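Local atomic coordinates of 402AA LONG hypothetical molybdopterin biosynthesis MOEA protein (Pyrococcus horikoshii, PDB entry 1UZ5), a protein that probably inserts molybdenum into the pterin cofactor, converting adenylyl-molybdopterin and molybdate to Mo-molybdopterin and AMP in a magnesium-dependent reaction. Residues Glu14-Phe19 with Leu319-Gly324; Val183-Thr188 with Asp214-Leu219; Val249-Gly254 with Leu313-Leu318; Ser266-Leu271 with Gly290-Lys295; Lys285-Gly290 with Gly299-Pro304. All coordinates share one frame; numbering follows the deposited sequence. Where two conformers were deposited one is given.

Contact 1: Glu14-Phe19 with Leu319-Gly324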
# COMPACT_ATOMS: atom_id res chain seq x y z
N GLU A 14 0.27 -23.38 4.79
CA GLU A 14 1.03 -23.44 6.04
C GLU A 14 2.52 -23.47 5.73
O GLU A 14 3.32 -22.86 6.44
CB GLU A 14 0.64 -24.68 6.84
CG GLU A 14 -0.76 -24.62 7.42
CD GLU A 14 -1.19 -25.93 8.06
OE1 GLU A 14 -0.41 -26.48 8.86
OE2 GLU A 14 -2.31 -26.40 7.76
N VAL A 15 2.89 -24.17 4.66
CA VAL A 15 4.29 -24.26 4.26
C VAL A 15 4.85 -22.89 3.88
O VAL A 15 5.94 -22.53 4.31
CB VAL A 15 4.46 -25.22 3.06
CG1 VAL A 15 5.91 -25.21 2.59
CG2 VAL A 15 4.03 -26.62 3.46
N VAL A 16 4.11 -22.14 3.08
CA VAL A 16 4.57 -20.82 2.67
C VAL A 16 4.68 -19.92 3.90
O VAL A 16 5.63 -19.15 4.03
CB VAL A 16 3.60 -20.17 1.66
CG1 VAL A 16 4.08 -18.77 1.31
CG2 VAL A 16 3.52 -21.03 0.40
N GLN A 17 3.71 -20.04 4.80
CA GLN A 17 3.71 -19.25 6.02
C GLN A 17 4.99 -19.54 6.80
O GLN A 17 5.51 -18.66 7.49
CB GLN A 17 2.50 -19.59 6.88
CG GLN A 17 1.17 -19.30 6.22
CD GLN A 17 -0.01 -19.65 7.11
OE1 GLN A 17 -0.14 -19.13 8.21
NE2 GLN A 17 -0.87 -20.53 6.62
N SER A 18 5.49 -20.76 6.68
CA SER A 18 6.71 -21.14 7.39
C SER A 18 7.91 -20.42 6.80
O SER A 18 8.96 -20.32 7.45
CB SER A 18 6.94 -22.66 7.30
OG SER A 18 7.64 -23.01 6.12
N PHE A 19 7.77 -19.92 5.58
CA PHE A 19 8.87 -19.19 4.95
C PHE A 19 8.88 -17.78 5.49
O PHE A 19 7.85 -17.26 5.93
CB PHE A 19 8.71 -19.12 3.42
CG PHE A 19 8.70 -20.45 2.73
CD1 PHE A 19 9.45 -21.51 3.22
CD2 PHE A 19 7.95 -20.63 1.58
CE1 PHE A 19 9.46 -22.74 2.57
CE2 PHE A 19 7.95 -21.86 0.91
CZ PHE A 19 8.71 -22.92 1.41
N LEU A 319 4.95 -12.39 -0.23
CA LEU A 319 5.47 -11.06 -0.53
C LEU A 319 4.85 -9.98 0.35
O LEU A 319 5.54 -9.09 0.83
CB LEU A 319 5.23 -10.74 -2.01
CG LEU A 319 5.83 -11.80 -2.95
CD1 LEU A 319 5.62 -11.40 -4.41
CD2 LEU A 319 7.32 -11.94 -2.65
N LEU A 320 3.54 -10.07 0.58
CA LEU A 320 2.86 -9.09 1.41
C LEU A 320 3.40 -9.12 2.84
O LEU A 320 3.62 -8.07 3.44
CB LEU A 320 1.35 -9.36 1.41
CG LEU A 320 0.65 -9.11 0.07
CD1 LEU A 320 -0.85 -9.34 0.22
CD2 LEU A 320 0.92 -7.69 -0.40
N ARG A 321 3.62 -10.32 3.37
CA ARG A 321 4.14 -10.46 4.72
C ARG A 321 5.54 -9.86 4.83
O ARG A 321 5.90 -9.29 5.85
CB ARG A 321 4.17 -11.93 5.13
CG ARG A 321 2.79 -12.51 5.36
CD ARG A 321 2.84 -14.02 5.36
NE ARG A 321 1.49 -14.56 5.42
CZ ARG A 321 1.12 -15.74 4.92
NH1 ARG A 321 -0.14 -16.14 5.04
NH2 ARG A 321 2.00 -16.51 4.30
N ALA A 322 6.32 -9.99 3.76
CA ALA A 322 7.66 -9.43 3.75
C ALA A 322 7.60 -7.90 3.78
O ALA A 322 8.56 -7.24 4.17
CB ALA A 322 8.39 -9.88 2.51
N LEU A 323 6.46 -7.35 3.37
CA LEU A 323 6.29 -5.90 3.34
C LEU A 323 5.40 -5.41 4.48
O LEU A 323 4.88 -4.30 4.42
CB LEU A 323 5.68 -5.48 1.99
CG LEU A 323 6.56 -5.74 0.76
CD1 LEU A 323 5.73 -5.55 -0.50
CD2 LEU A 323 7.76 -4.82 0.77
N GLY A 324 5.23 -6.25 5.49
CA GLY A 324 4.40 -5.89 6.63
C GLY A 324 2.95 -5.71 6.26
O GLY A 324 2.18 -5.09 6.99

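Contact 2: Val183-Thr188 with Asp214-Leu219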
# COMPACT_ATOMS: atom_id res chain seq x y z
N VAL A 183 12.40 -10.90 -6.63
CA VAL A 183 11.83 -12.16 -7.10
C VAL A 183 12.36 -12.46 -8.50
O VAL A 183 12.08 -11.73 -9.45
CB VAL A 183 10.30 -12.10 -7.17
CG1 VAL A 183 9.74 -13.44 -7.64
CG2 VAL A 183 9.74 -11.74 -5.80
N ALA A 184 13.15 -13.53 -8.61
CA ALA A 184 13.72 -13.94 -9.90
C ALA A 184 12.65 -14.77 -10.61
O ALA A 184 12.16 -15.76 -10.06
CB ALA A 184 14.98 -14.77 -9.68
N VAL A 185 12.29 -14.35 -11.82
CA VAL A 185 11.26 -15.03 -12.59
C VAL A 185 11.79 -15.75 -13.82
O VAL A 185 12.60 -15.20 -14.57
CB VAL A 185 10.18 -14.03 -13.05
CG1 VAL A 185 9.13 -14.75 -13.90
CG2 VAL A 185 9.54 -13.37 -11.83
N ILE A 186 11.33 -16.98 -14.01
CA ILE A 186 11.74 -17.82 -15.13
C ILE A 186 10.53 -18.38 -15.90
O ILE A 186 9.54 -18.77 -15.29
CB ILE A 186 12.59 -19.02 -14.65
CG1 ILE A 186 13.92 -18.53 -14.08
CG2 ILE A 186 12.81 -20.01 -15.80
CD1 ILE A 186 14.68 -19.59 -13.29
N SER A 187 10.62 -18.39 -17.23
CA SER A 187 9.55 -18.96 -18.06
C SER A 187 10.13 -20.22 -18.71
O SER A 187 11.22 -20.19 -19.28
CB SER A 187 9.12 -17.97 -19.16
OG SER A 187 8.37 -16.90 -18.61
N THR A 188 9.41 -21.34 -18.61
CA THR A 188 9.91 -22.59 -19.18
C THR A 188 9.01 -23.16 -20.28
O THR A 188 7.79 -23.18 -20.14
CB THR A 188 10.09 -23.68 -18.10
OG1 THR A 188 8.81 -24.01 -17.54
CG2 THR A 188 11.01 -23.19 -17.00
N ASP A 214 5.94 -7.72 -13.51
CA ASP A 214 5.24 -6.47 -13.29
C ASP A 214 4.20 -6.51 -12.19
O ASP A 214 3.97 -5.50 -11.53
CB ASP A 214 4.63 -5.95 -14.60
CG ASP A 214 5.69 -5.40 -15.54
OD1 ASP A 214 6.82 -5.13 -15.07
OD2 ASP A 214 5.40 -5.23 -16.74
N ALA A 215 3.59 -7.67 -11.96
CA ALA A 215 2.61 -7.77 -10.88
C ALA A 215 3.42 -7.62 -9.58
O ALA A 215 3.00 -6.95 -8.63
CB ALA A 215 1.90 -9.11 -10.91
N ILE A 216 4.59 -8.24 -9.56
CA ILE A 216 5.48 -8.19 -8.41
C ILE A 216 5.92 -6.74 -8.18
O ILE A 216 5.94 -6.26 -7.05
CB ILE A 216 6.70 -9.09 -8.63
CG1 ILE A 216 6.25 -10.56 -8.64
CG2 ILE A 216 7.75 -8.84 -7.55
CD1 ILE A 216 7.35 -11.54 -8.94
N ASN A 217 6.28 -6.05 -9.26
CA ASN A 217 6.69 -4.65 -9.14
C ASN A 217 5.54 -3.83 -8.56
O ASN A 217 5.74 -2.98 -7.71
CB ASN A 217 7.07 -4.07 -10.51
CG ASN A 217 8.40 -4.58 -11.01
OD1 ASN A 217 9.25 -5.00 -10.23
ND2 ASN A 217 8.60 -4.52 -12.33
N GLU A 218 4.33 -4.11 -9.04
CA GLU A 218 3.15 -3.39 -8.57
C GLU A 218 2.84 -3.57 -7.10
O GLU A 218 2.44 -2.63 -6.43
CB GLU A 218 1.92 -3.77 -9.40
CG GLU A 218 1.86 -3.11 -10.78
CD GLU A 218 0.52 -3.32 -11.47
OE1 GLU A 218 -0.50 -3.47 -10.76
OE2 GLU A 218 0.48 -3.32 -12.71
N LEU A 219 3.02 -4.79 -6.58
CA LEU A 219 2.71 -5.01 -5.17
C LEU A 219 3.81 -4.52 -4.22
O LEU A 219 3.62 -4.51 -3.01
CB LEU A 219 2.39 -6.49 -4.92
CG LEU A 219 3.46 -7.57 -5.08
CD1 LEU A 219 4.42 -7.55 -3.90
CD2 LEU A 219 2.77 -8.92 -5.17

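Contact 3: Val249-Gly254 with Leu313-Leu318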
# COMPACT_ATOMS: atom_id res chain seq x y z
N VAL A 249 13.50 -14.81 -3.73
CA VAL A 249 12.48 -15.78 -4.09
C VAL A 249 12.57 -16.06 -5.58
O VAL A 249 12.89 -15.17 -6.36
CB VAL A 249 11.07 -15.24 -3.77
CG1 VAL A 249 10.00 -16.20 -4.32
CG2 VAL A 249 10.90 -15.06 -2.27
N VAL A 250 12.31 -17.30 -5.98
CA VAL A 250 12.35 -17.67 -7.39
C VAL A 250 10.97 -18.17 -7.78
O VAL A 250 10.35 -18.96 -7.06
CB VAL A 250 13.40 -18.78 -7.66
CG1 VAL A 250 13.36 -19.19 -9.14
CG2 VAL A 250 14.79 -18.28 -7.31
N VAL A 251 10.46 -17.69 -8.90
CA VAL A 251 9.15 -18.12 -9.37
C VAL A 251 9.30 -18.60 -10.81
O VAL A 251 9.85 -17.89 -11.66
CB VAL A 251 8.10 -16.99 -9.32
CG1 VAL A 251 6.77 -17.49 -9.86
CG2 VAL A 251 7.91 -16.52 -7.88
N ILE A 252 8.82 -19.81 -11.06
CA ILE A 252 8.92 -20.42 -12.37
C ILE A 252 7.52 -20.77 -12.87
O ILE A 252 6.70 -21.28 -12.12
CB ILE A 252 9.75 -21.73 -12.29
CG1 ILE A 252 11.10 -21.44 -11.62
CG2 ILE A 252 9.98 -22.30 -13.69
CD1 ILE A 252 11.84 -22.66 -11.16
N SER A 253 7.25 -20.47 -14.14
CA SER A 253 5.96 -20.82 -14.74
C SER A 253 6.25 -21.59 -16.02
O SER A 253 7.20 -21.30 -16.74
CB SER A 253 5.14 -19.57 -15.07
OG SER A 253 5.68 -18.88 -16.19
N GLY A 254 5.43 -22.60 -16.30
CA GLY A 254 5.63 -23.39 -17.50
C GLY A 254 4.89 -24.71 -17.46
O GLY A 254 4.99 -25.50 -18.40
N LEU A 313 -2.59 -16.98 -4.81
CA LEU A 313 -2.82 -17.86 -3.67
C LEU A 313 -1.57 -18.23 -2.87
O LEU A 313 -1.62 -18.29 -1.65
CB LEU A 313 -3.51 -19.14 -4.13
CG LEU A 313 -4.98 -19.04 -4.50
CD1 LEU A 313 -5.44 -20.33 -5.18
CD2 LEU A 313 -5.80 -18.77 -3.25
N LEU A 314 -0.46 -18.45 -3.57
CA LEU A 314 0.77 -18.88 -2.91
C LEU A 314 1.90 -17.87 -2.75
O LEU A 314 2.51 -17.79 -1.68
CB LEU A 314 1.33 -20.11 -3.64
CG LEU A 314 0.37 -21.27 -3.92
CD1 LEU A 314 1.11 -22.35 -4.70
CD2 LEU A 314 -0.16 -21.83 -2.61
N VAL A 315 2.19 -17.12 -3.79
CA VAL A 315 3.29 -16.17 -3.72
C VAL A 315 2.95 -14.83 -3.10
O VAL A 315 3.72 -14.30 -2.29
CB VAL A 315 3.90 -15.94 -5.13
CG1 VAL A 315 5.18 -15.11 -5.01
CG2 VAL A 315 4.20 -17.29 -5.79
N VAL A 316 1.81 -14.27 -3.46
CA VAL A 316 1.40 -12.97 -2.94
C VAL A 316 1.43 -12.89 -1.41
O VAL A 316 2.02 -11.97 -0.86
CB VAL A 316 0.00 -12.59 -3.49
CG1 VAL A 316 -0.50 -11.32 -2.82
CG2 VAL A 316 0.10 -12.37 -5.00
N PRO A 317 0.81 -13.86 -0.71
CA PRO A 317 0.83 -13.80 0.76
C PRO A 317 2.26 -13.68 1.31
O PRO A 317 2.50 -12.95 2.28
CB PRO A 317 0.14 -15.09 1.16
CG PRO A 317 -0.87 -15.27 0.06
CD PRO A 317 -0.03 -14.98 -1.17
N LEU A 318 3.19 -14.39 0.70
CA LEU A 318 4.59 -14.37 1.12
C LEU A 318 5.18 -12.97 0.94
O LEU A 318 5.82 -12.43 1.84
CB LEU A 318 5.41 -15.37 0.30
CG LEU A 318 6.91 -15.43 0.59
CD1 LEU A 318 7.15 -15.84 2.04
CD2 LEU A 318 7.58 -16.42 -0.36

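Contact 4: Ser266-Leu271 with Gly290-Lys295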
# COMPACT_ATOMS: atom_id res chain seq x y z
N SER A 266 12.28 -32.25 -10.22
CA SER A 266 13.52 -33.02 -10.08
C SER A 266 14.73 -32.10 -9.99
O SER A 266 15.69 -32.40 -9.28
CB SER A 266 13.69 -33.99 -11.25
OG SER A 266 13.99 -33.30 -12.45
N VAL A 267 14.69 -30.99 -10.71
CA VAL A 267 15.80 -30.05 -10.67
C VAL A 267 15.85 -29.37 -9.30
O VAL A 267 16.92 -29.21 -8.72
CB VAL A 267 15.65 -28.97 -11.76
CG1 VAL A 267 16.74 -27.91 -11.60
CG2 VAL A 267 15.76 -29.62 -13.13
N ILE A 268 14.68 -29.00 -8.79
CA ILE A 268 14.60 -28.36 -7.48
C ILE A 268 15.02 -29.36 -6.40
O ILE A 268 15.70 -29.01 -5.44
CB ILE A 268 13.16 -27.87 -7.20
CG1 ILE A 268 12.79 -26.77 -8.19
CG2 ILE A 268 13.04 -27.37 -5.77
CD1 ILE A 268 11.34 -26.33 -8.11
N GLU A 269 14.60 -30.61 -6.58
CA GLU A 269 14.92 -31.67 -5.64
C GLU A 269 16.42 -31.88 -5.50
O GLU A 269 16.92 -32.16 -4.40
CB GLU A 269 14.26 -32.98 -6.08
CG GLU A 269 14.42 -34.12 -5.09
CD GLU A 269 13.72 -33.84 -3.78
OE1 GLU A 269 12.47 -33.80 -3.78
OE2 GLU A 269 14.41 -33.66 -2.76
N GLU A 270 17.16 -31.74 -6.60
CA GLU A 270 18.60 -31.94 -6.56
C GLU A 270 19.39 -30.69 -6.16
O GLU A 270 20.55 -30.79 -5.78
CB GLU A 270 19.10 -32.45 -7.91
CG GLU A 270 18.87 -31.52 -9.08
CD GLU A 270 19.32 -32.14 -10.40
OE1 GLU A 270 18.76 -33.18 -10.79
OE2 GLU A 270 20.24 -31.58 -11.04
N LEU A 271 18.76 -29.52 -6.26
CA LEU A 271 19.43 -28.28 -5.88
C LEU A 271 19.07 -27.93 -4.44
O LEU A 271 19.79 -27.19 -3.77
CB LEU A 271 19.02 -27.14 -6.80
CG LEU A 271 19.63 -27.11 -8.21
CD1 LEU A 271 19.07 -25.93 -8.98
CD2 LEU A 271 21.14 -27.00 -8.11
N GLY A 290 9.35 -25.30 -3.13
CA GLY A 290 10.55 -25.82 -2.52
C GLY A 290 11.45 -24.74 -1.95
O GLY A 290 11.06 -23.56 -1.85
N VAL A 291 12.66 -25.13 -1.57
CA VAL A 291 13.63 -24.21 -1.00
C VAL A 291 15.02 -24.58 -1.48
O VAL A 291 15.43 -25.74 -1.40
CB VAL A 291 13.60 -24.25 0.55
CG1 VAL A 291 14.63 -23.28 1.11
CG2 VAL A 291 12.21 -23.92 1.06
N ILE A 292 15.74 -23.60 -2.00
CA ILE A 292 17.10 -23.78 -2.48
C ILE A 292 17.95 -22.70 -1.82
O ILE A 292 17.66 -21.51 -1.95
CB ILE A 292 17.20 -23.63 -4.00
CG1 ILE A 292 16.33 -24.69 -4.70
CG2 ILE A 292 18.65 -23.75 -4.44
CD1 ILE A 292 16.34 -24.59 -6.21
N LYS A 293 18.98 -23.12 -1.09
CA LYS A 293 19.85 -22.18 -0.39
C LYS A 293 19.02 -21.19 0.42
O LYS A 293 19.22 -19.98 0.33
CB LYS A 293 20.74 -21.44 -1.38
CG LYS A 293 21.73 -22.35 -2.09
CD LYS A 293 22.71 -21.55 -2.95
CE LYS A 293 23.76 -22.47 -3.56
NZ LYS A 293 24.75 -21.71 -4.37
N GLY A 294 18.09 -21.72 1.20
CA GLY A 294 17.24 -20.90 2.05
C GLY A 294 16.22 -20.01 1.35
O GLY A 294 15.47 -19.30 2.01
N LYS A 295 16.18 -20.05 0.03
CA LYS A 295 15.24 -19.21 -0.71
C LYS A 295 14.04 -19.97 -1.27
O LYS A 295 14.20 -21.01 -1.90
CB LYS A 295 15.99 -18.49 -1.83
CG LYS A 295 17.18 -17.70 -1.31
CD LYS A 295 17.94 -17.01 -2.41
CE LYS A 295 19.07 -16.19 -1.83
NZ LYS A 295 19.84 -15.50 -2.89
O HOH W 1 19.42 -26.06 -0.89

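Contact 5: Lys285-Gly290 with Gly299-Pro304. With SO4 (sulfate ion), chain E.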
# COMPACT_ATOMS: atom_id res chain seq x y z
N LYS A 285 -2.73 -28.22 -9.88
CA LYS A 285 -2.53 -29.56 -9.37
C LYS A 285 -1.03 -29.89 -9.27
O LYS A 285 -0.57 -30.36 -8.23
CB LYS A 285 -3.22 -30.58 -10.28
CG LYS A 285 -2.97 -32.04 -9.91
CD LYS A 285 -3.62 -32.97 -10.93
CE LYS A 285 -3.34 -34.43 -10.60
NZ LYS A 285 -3.94 -35.34 -11.61
N PRO A 286 -0.26 -29.64 -10.34
CA PRO A 286 1.18 -29.93 -10.34
C PRO A 286 2.08 -28.87 -9.70
O PRO A 286 3.31 -29.01 -9.71
CB PRO A 286 1.48 -30.11 -11.82
CG PRO A 286 0.62 -29.05 -12.43
CD PRO A 286 -0.70 -29.22 -11.69
N THR A 287 1.49 -27.82 -9.14
CA THR A 287 2.27 -26.74 -8.52
C THR A 287 3.33 -27.25 -7.54
O THR A 287 3.07 -28.13 -6.72
CB THR A 287 1.35 -25.74 -7.79
OG1 THR A 287 0.41 -25.20 -8.73
CG2 THR A 287 2.17 -24.60 -7.20
N ILE A 288 4.53 -26.68 -7.64
CA ILE A 288 5.65 -27.06 -6.79
C ILE A 288 6.08 -25.92 -5.86
O ILE A 288 6.02 -24.75 -6.22
CB ILE A 288 6.87 -27.43 -7.65
CG1 ILE A 288 6.51 -28.57 -8.61
CG2 ILE A 288 8.04 -27.83 -6.76
CD1 ILE A 288 7.58 -28.85 -9.64
N ILE A 289 6.50 -26.28 -4.65
CA ILE A 289 6.99 -25.32 -3.67
C ILE A 289 8.20 -25.94 -3.00
O ILE A 289 8.09 -27.00 -2.38
CB ILE A 289 5.95 -24.99 -2.59
CG1 ILE A 289 4.66 -24.48 -3.23
CG2 ILE A 289 6.50 -23.93 -1.64
CD1 ILE A 289 3.56 -24.20 -2.23
N GLY A 290 9.35 -25.30 -3.13
CA GLY A 290 10.55 -25.82 -2.52
C GLY A 290 11.45 -24.74 -1.95
O GLY A 290 11.06 -23.56 -1.85
N GLY A 299 6.95 -23.28 -8.49
CA GLY A 299 6.81 -23.77 -9.85
C GLY A 299 5.33 -23.67 -10.12
O GLY A 299 4.55 -24.45 -9.59
N LEU A 300 4.93 -22.70 -10.94
CA LEU A 300 3.51 -22.50 -11.23
C LEU A 300 3.11 -22.96 -12.63
O LEU A 300 3.97 -23.14 -13.50
CB LEU A 300 3.16 -21.01 -11.08
CG LEU A 300 3.61 -20.32 -9.79
CD1 LEU A 300 3.19 -18.86 -9.85
CD2 LEU A 300 3.00 -21.00 -8.58
N PRO A 301 1.80 -23.14 -12.87
CA PRO A 301 1.25 -23.57 -14.16
C PRO A 301 1.60 -22.58 -15.28
O PRO A 301 1.79 -21.39 -15.03
CB PRO A 301 -0.25 -23.61 -13.91
CG PRO A 301 -0.35 -23.91 -12.45
CD PRO A 301 0.72 -23.02 -11.87
N GLY A 302 1.66 -23.09 -16.51
CA GLY A 302 1.97 -22.24 -17.65
C GLY A 302 0.75 -21.53 -18.22
O GLY A 302 0.89 -20.50 -18.88
N TYR A 303 -0.44 -22.07 -17.99
CA TYR A 303 -1.66 -21.44 -18.49
C TYR A 303 -1.81 -20.11 -17.75
O TYR A 303 -1.93 -20.09 -16.53
CB TYR A 303 -2.88 -22.32 -18.21
CG TYR A 303 -4.12 -21.88 -18.93
CD1 TYR A 303 -4.17 -21.88 -20.33
CD2 TYR A 303 -5.24 -21.43 -18.24
CE1 TYR A 303 -5.30 -21.44 -21.02
CE2 TYR A 303 -6.38 -20.99 -18.92
CZ TYR A 303 -6.40 -21.00 -20.31
OH TYR A 303 -7.50 -20.55 -20.99
N PRO A 304 -1.81 -18.98 -18.49
CA PRO A 304 -1.93 -17.62 -17.94
C PRO A 304 -2.83 -17.39 -16.72
O PRO A 304 -2.34 -16.94 -15.68
CB PRO A 304 -2.36 -16.81 -19.16
CG PRO A 304 -1.58 -17.47 -20.25
CD PRO A 304 -1.81 -18.95 -19.96
S SO4 E . -4.83 -28.81 -13.13
O1 SO4 E . -5.69 -30.17 -13.33
O2 SO4 E . -3.45 -29.21 -13.30
O3 SO4 E . -5.21 -27.91 -13.99
O4 SO4 E . -5.05 -28.49 -11.74

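Contact 1: Glu14-Phe19 with Leu319-Gly324
Arg321 NH2 is the polar atom at the centre of this contact, and what it meets from the other helix is carbon: Gln17 CG lies 3.5 Å from NH2, and Val16 CG1 is 4.3 Å from it. No hydrogen bond joins the two segments, so the touch is van der Waals packing of a charged, flat group on aliphatic carbon. Two conformers were deposited for Arg321, and these distances hold for one of them. The Val16 methyl comes to the guanidinium edge, near its plane, while Gln17 CG arrives obliquely and also touches Arg321 NH1, at 3.6 Å. The amide and guanidinium planes are inclined by 37°, too far apart for a parallel stack. The first torsion of Gln17 (chi1 -61°) sets CG against the guanidinium; the extended chain then carries the amide on past it. Arg321 in turn stretches from CG to NE, which spans the 8.9 Å between the CA atoms of Gln17 and Arg321.

The fold context is a helix from the MoeA N-terminal region, 9-18, laid against the last turns of helix 304-322, which belongs to the probable molybdopterin-binding domain. That second helix ends in a Schellman motif: Arg325 N bonds to Leu320 O, and Gly324, the C' residue at positive phi, bonds through its N to Arg321 O at 3.1 Å. Val16 also packs on Leu318 and on Ile289 of strand 288-292. The Arg321 side chain also touches Glu326. The Phe19 ring receives Val15 O over the centre of one face, 3.6 Å above the ring plane.

Contact 2: Val183-Thr188 with Asp214-Leu219
Val183 and Ile216 form the tight part of this contact, in a beta-alpha-beta crossover where strand 182-188 leads through helix 208-219 to the parallel neighbouring strand 222-229. The evidence for tightness is a single methyl: Ile216 CD1 stands 3.3 Å from Val183 CG1 and 3.5 Å from Val183 CB, both shorter than usual carbon-carbon contact. Ile216 holds CG1 beside its backbone N (chi1 -68°) and continues in an extended chain (chi2 176°), which delivers CD1 to the strand, while its other branch, CG2, rests at 3.9 Å from Val183 CG2. All three touching side chains are buried, and Phe311 of helix 304-322 packs on Ile216 as well.

One step further along the same face of the strand the fit slackens: Val185 and Ile216 pass each other in opposite directions and meet only through CG2 and CD1. Turned away from the strand, the helix is polar and partly exposed. There Asp214 forms a salt bridge with Arg210, and Glu218 another with Lys400 near the C-terminus. On the flank of the helix, Asn217 OD1 accepts a hydrogen bond from Gly223 N in the next strand. Back at the looser point, Val185 CG2 lies 4.1 Å from Ile216 CD1.

Contact 3: Val249-Gly254 with Leu313-Leu318
Val249 opens the strand with its CG2 methyl 4.1 Å from CD2 of Leu318, in a three-layer alpha/beta/alpha domain where helix 304-322 packs on one face of the central sheet and helix 233-246 on the other. The valine and leucine are antiparallel in their run, and CG2 and CD2 are what touch. Leu318 reaches this point with CG anti to its backbone N (chi1 178°). Val250 turns to the other face, against Ala243 and Val244 of helix 233-246.

Val251 returns to the first face and meets Val315, where the CA atoms of the pair come nearest, at 8.4 Å. Val249 and Val251, two apart on the strand, are thus met by Leu318 and Val315, three apart on the helix. Val251 also packs on Val183 and Leu300, from the strands on its two flanks. Ile252 again faces helix 233-246, through Ile240, and Ser253 O accepts a hydrogen bond from Thr188 OG1 of the adjacent strand.

The partner helix is irregular here: it has a wider pi-type turn at 313-315, and it is kinked at Pro317, whose N has no hydrogen to give to the preceding turn. Across this distorted part, Val251 CG2 lies 4.2 Å from Val315 CG1.

Contact 4: Ser266-Leu271 with Gly290-Lys295
Helix 266-271 and strand 290-292 approach to 8.0 Å between axes and are inclined by 47°, with Leu271 and Ile292 brought to a CA-CA distance of 6.1 Å. The last turn of helix 263-271 rests here on the end of a hairpin strand. Ile292 carries the contact. Its CG1 sits beside the backbone N (chi1 -61°), and the extended chain sets CD1 3.7 Å from Leu271 CB, while the second branch, CG2, lies 3.7 Å from Leu271 O. Three residues earlier, Ile268 CG2 reaches Ile292 CD1 at 4.3 Å and Gly290 CA at 4.4 Å. Gly290 has no side chain, which leaves this methyl room to lie over the strand backbone. Val297 of the adjacent strand touches both isoleucines.

Past Ile292 the chain reverses in a type I' beta turn ending at Lys295, closed by backbone hydrogen bonds in both directions between Ile292 and Lys295. A water bridges the helix to this turn: it donates to Leu271 O at 3.1 Å and accepts from Lys293 N at 3.0 Å. The two segments share no direct hydrogen bond: apolar packing holds the inside, and the water links two backbone groups at the helix end.

Contact 5: Lys285-Gly290 with Gly299-Pro304
The peptide groups of Ile288 and Gly299 meet edge to edge as an antiparallel hydrogen-bonded pair, but the two bonds are not equivalent. Ile288 N points at Gly299 O in the carbonyl plane, on a lone pair, at 3.0 Å. In the return bond, Gly299 N to Ile288 O at 2.9 Å, the donor is tilted 34° from the carbonyl plane. Both are nearly straight, with N-H...O angles of 168°. Thr287 CA makes a CA-H...O contact with Gly299 O at 3.4 Å, and Thr287 CG2 lies 3.4 Å from the same Gly299 O, off one side of the Gly299-Leu300 peptide plane.

Thr287 holds CG2 anti to the backbone N and OG1 beside it (chi1 -58°). The methyl therefore lies alongside Leu300 CD2, at 3.9 Å. Against the Pro301 ring Thr287 runs obliquely, with OG1 nearest to Pro301 CD, at 3.8 Å; this hydroxyl is hydrogen-bonded to Gly284 O. Before the strand, Lys285 N donates to sulfate O4 at 3.0 Å; Arg346 binds the same ion, which probably came from the crystallisation liquor.

The pair lies at the open end of hairpin 288-292/295-300. Backbone bonds of Leu300 to Ile252 and of Ile289 to Val276 join this hairpin to strands 249-253 and 273-277. Ile288 faces helix 263-271, while Thr287, Ile289 and Leu300 meet helix 304-322.

Overall arrangement
Contacts 2 to 5 lie in the probable molybdopterin-binding domain and reach one mixed sheet, in which strand 182-188 neighbours 249-253, then 295-300 and 288-292. Contacts 2 and 3 have centres about 8 Å apart, and contacts 3 and 5 about 9 Å, joined by probable backbone hydrogen bonds. Contacts 4 and 5 share Gly290, and their segments alternate along the chain. Helix 304-322 serves contacts 1 and 3, whose centres are about 11 Å apart. Along the chain, contact 2 closes before contact 3 opens; contacts 4 and 5 are nested within contact 3, and all within contact 1, which thereby brings the N-terminal helix back onto this domain.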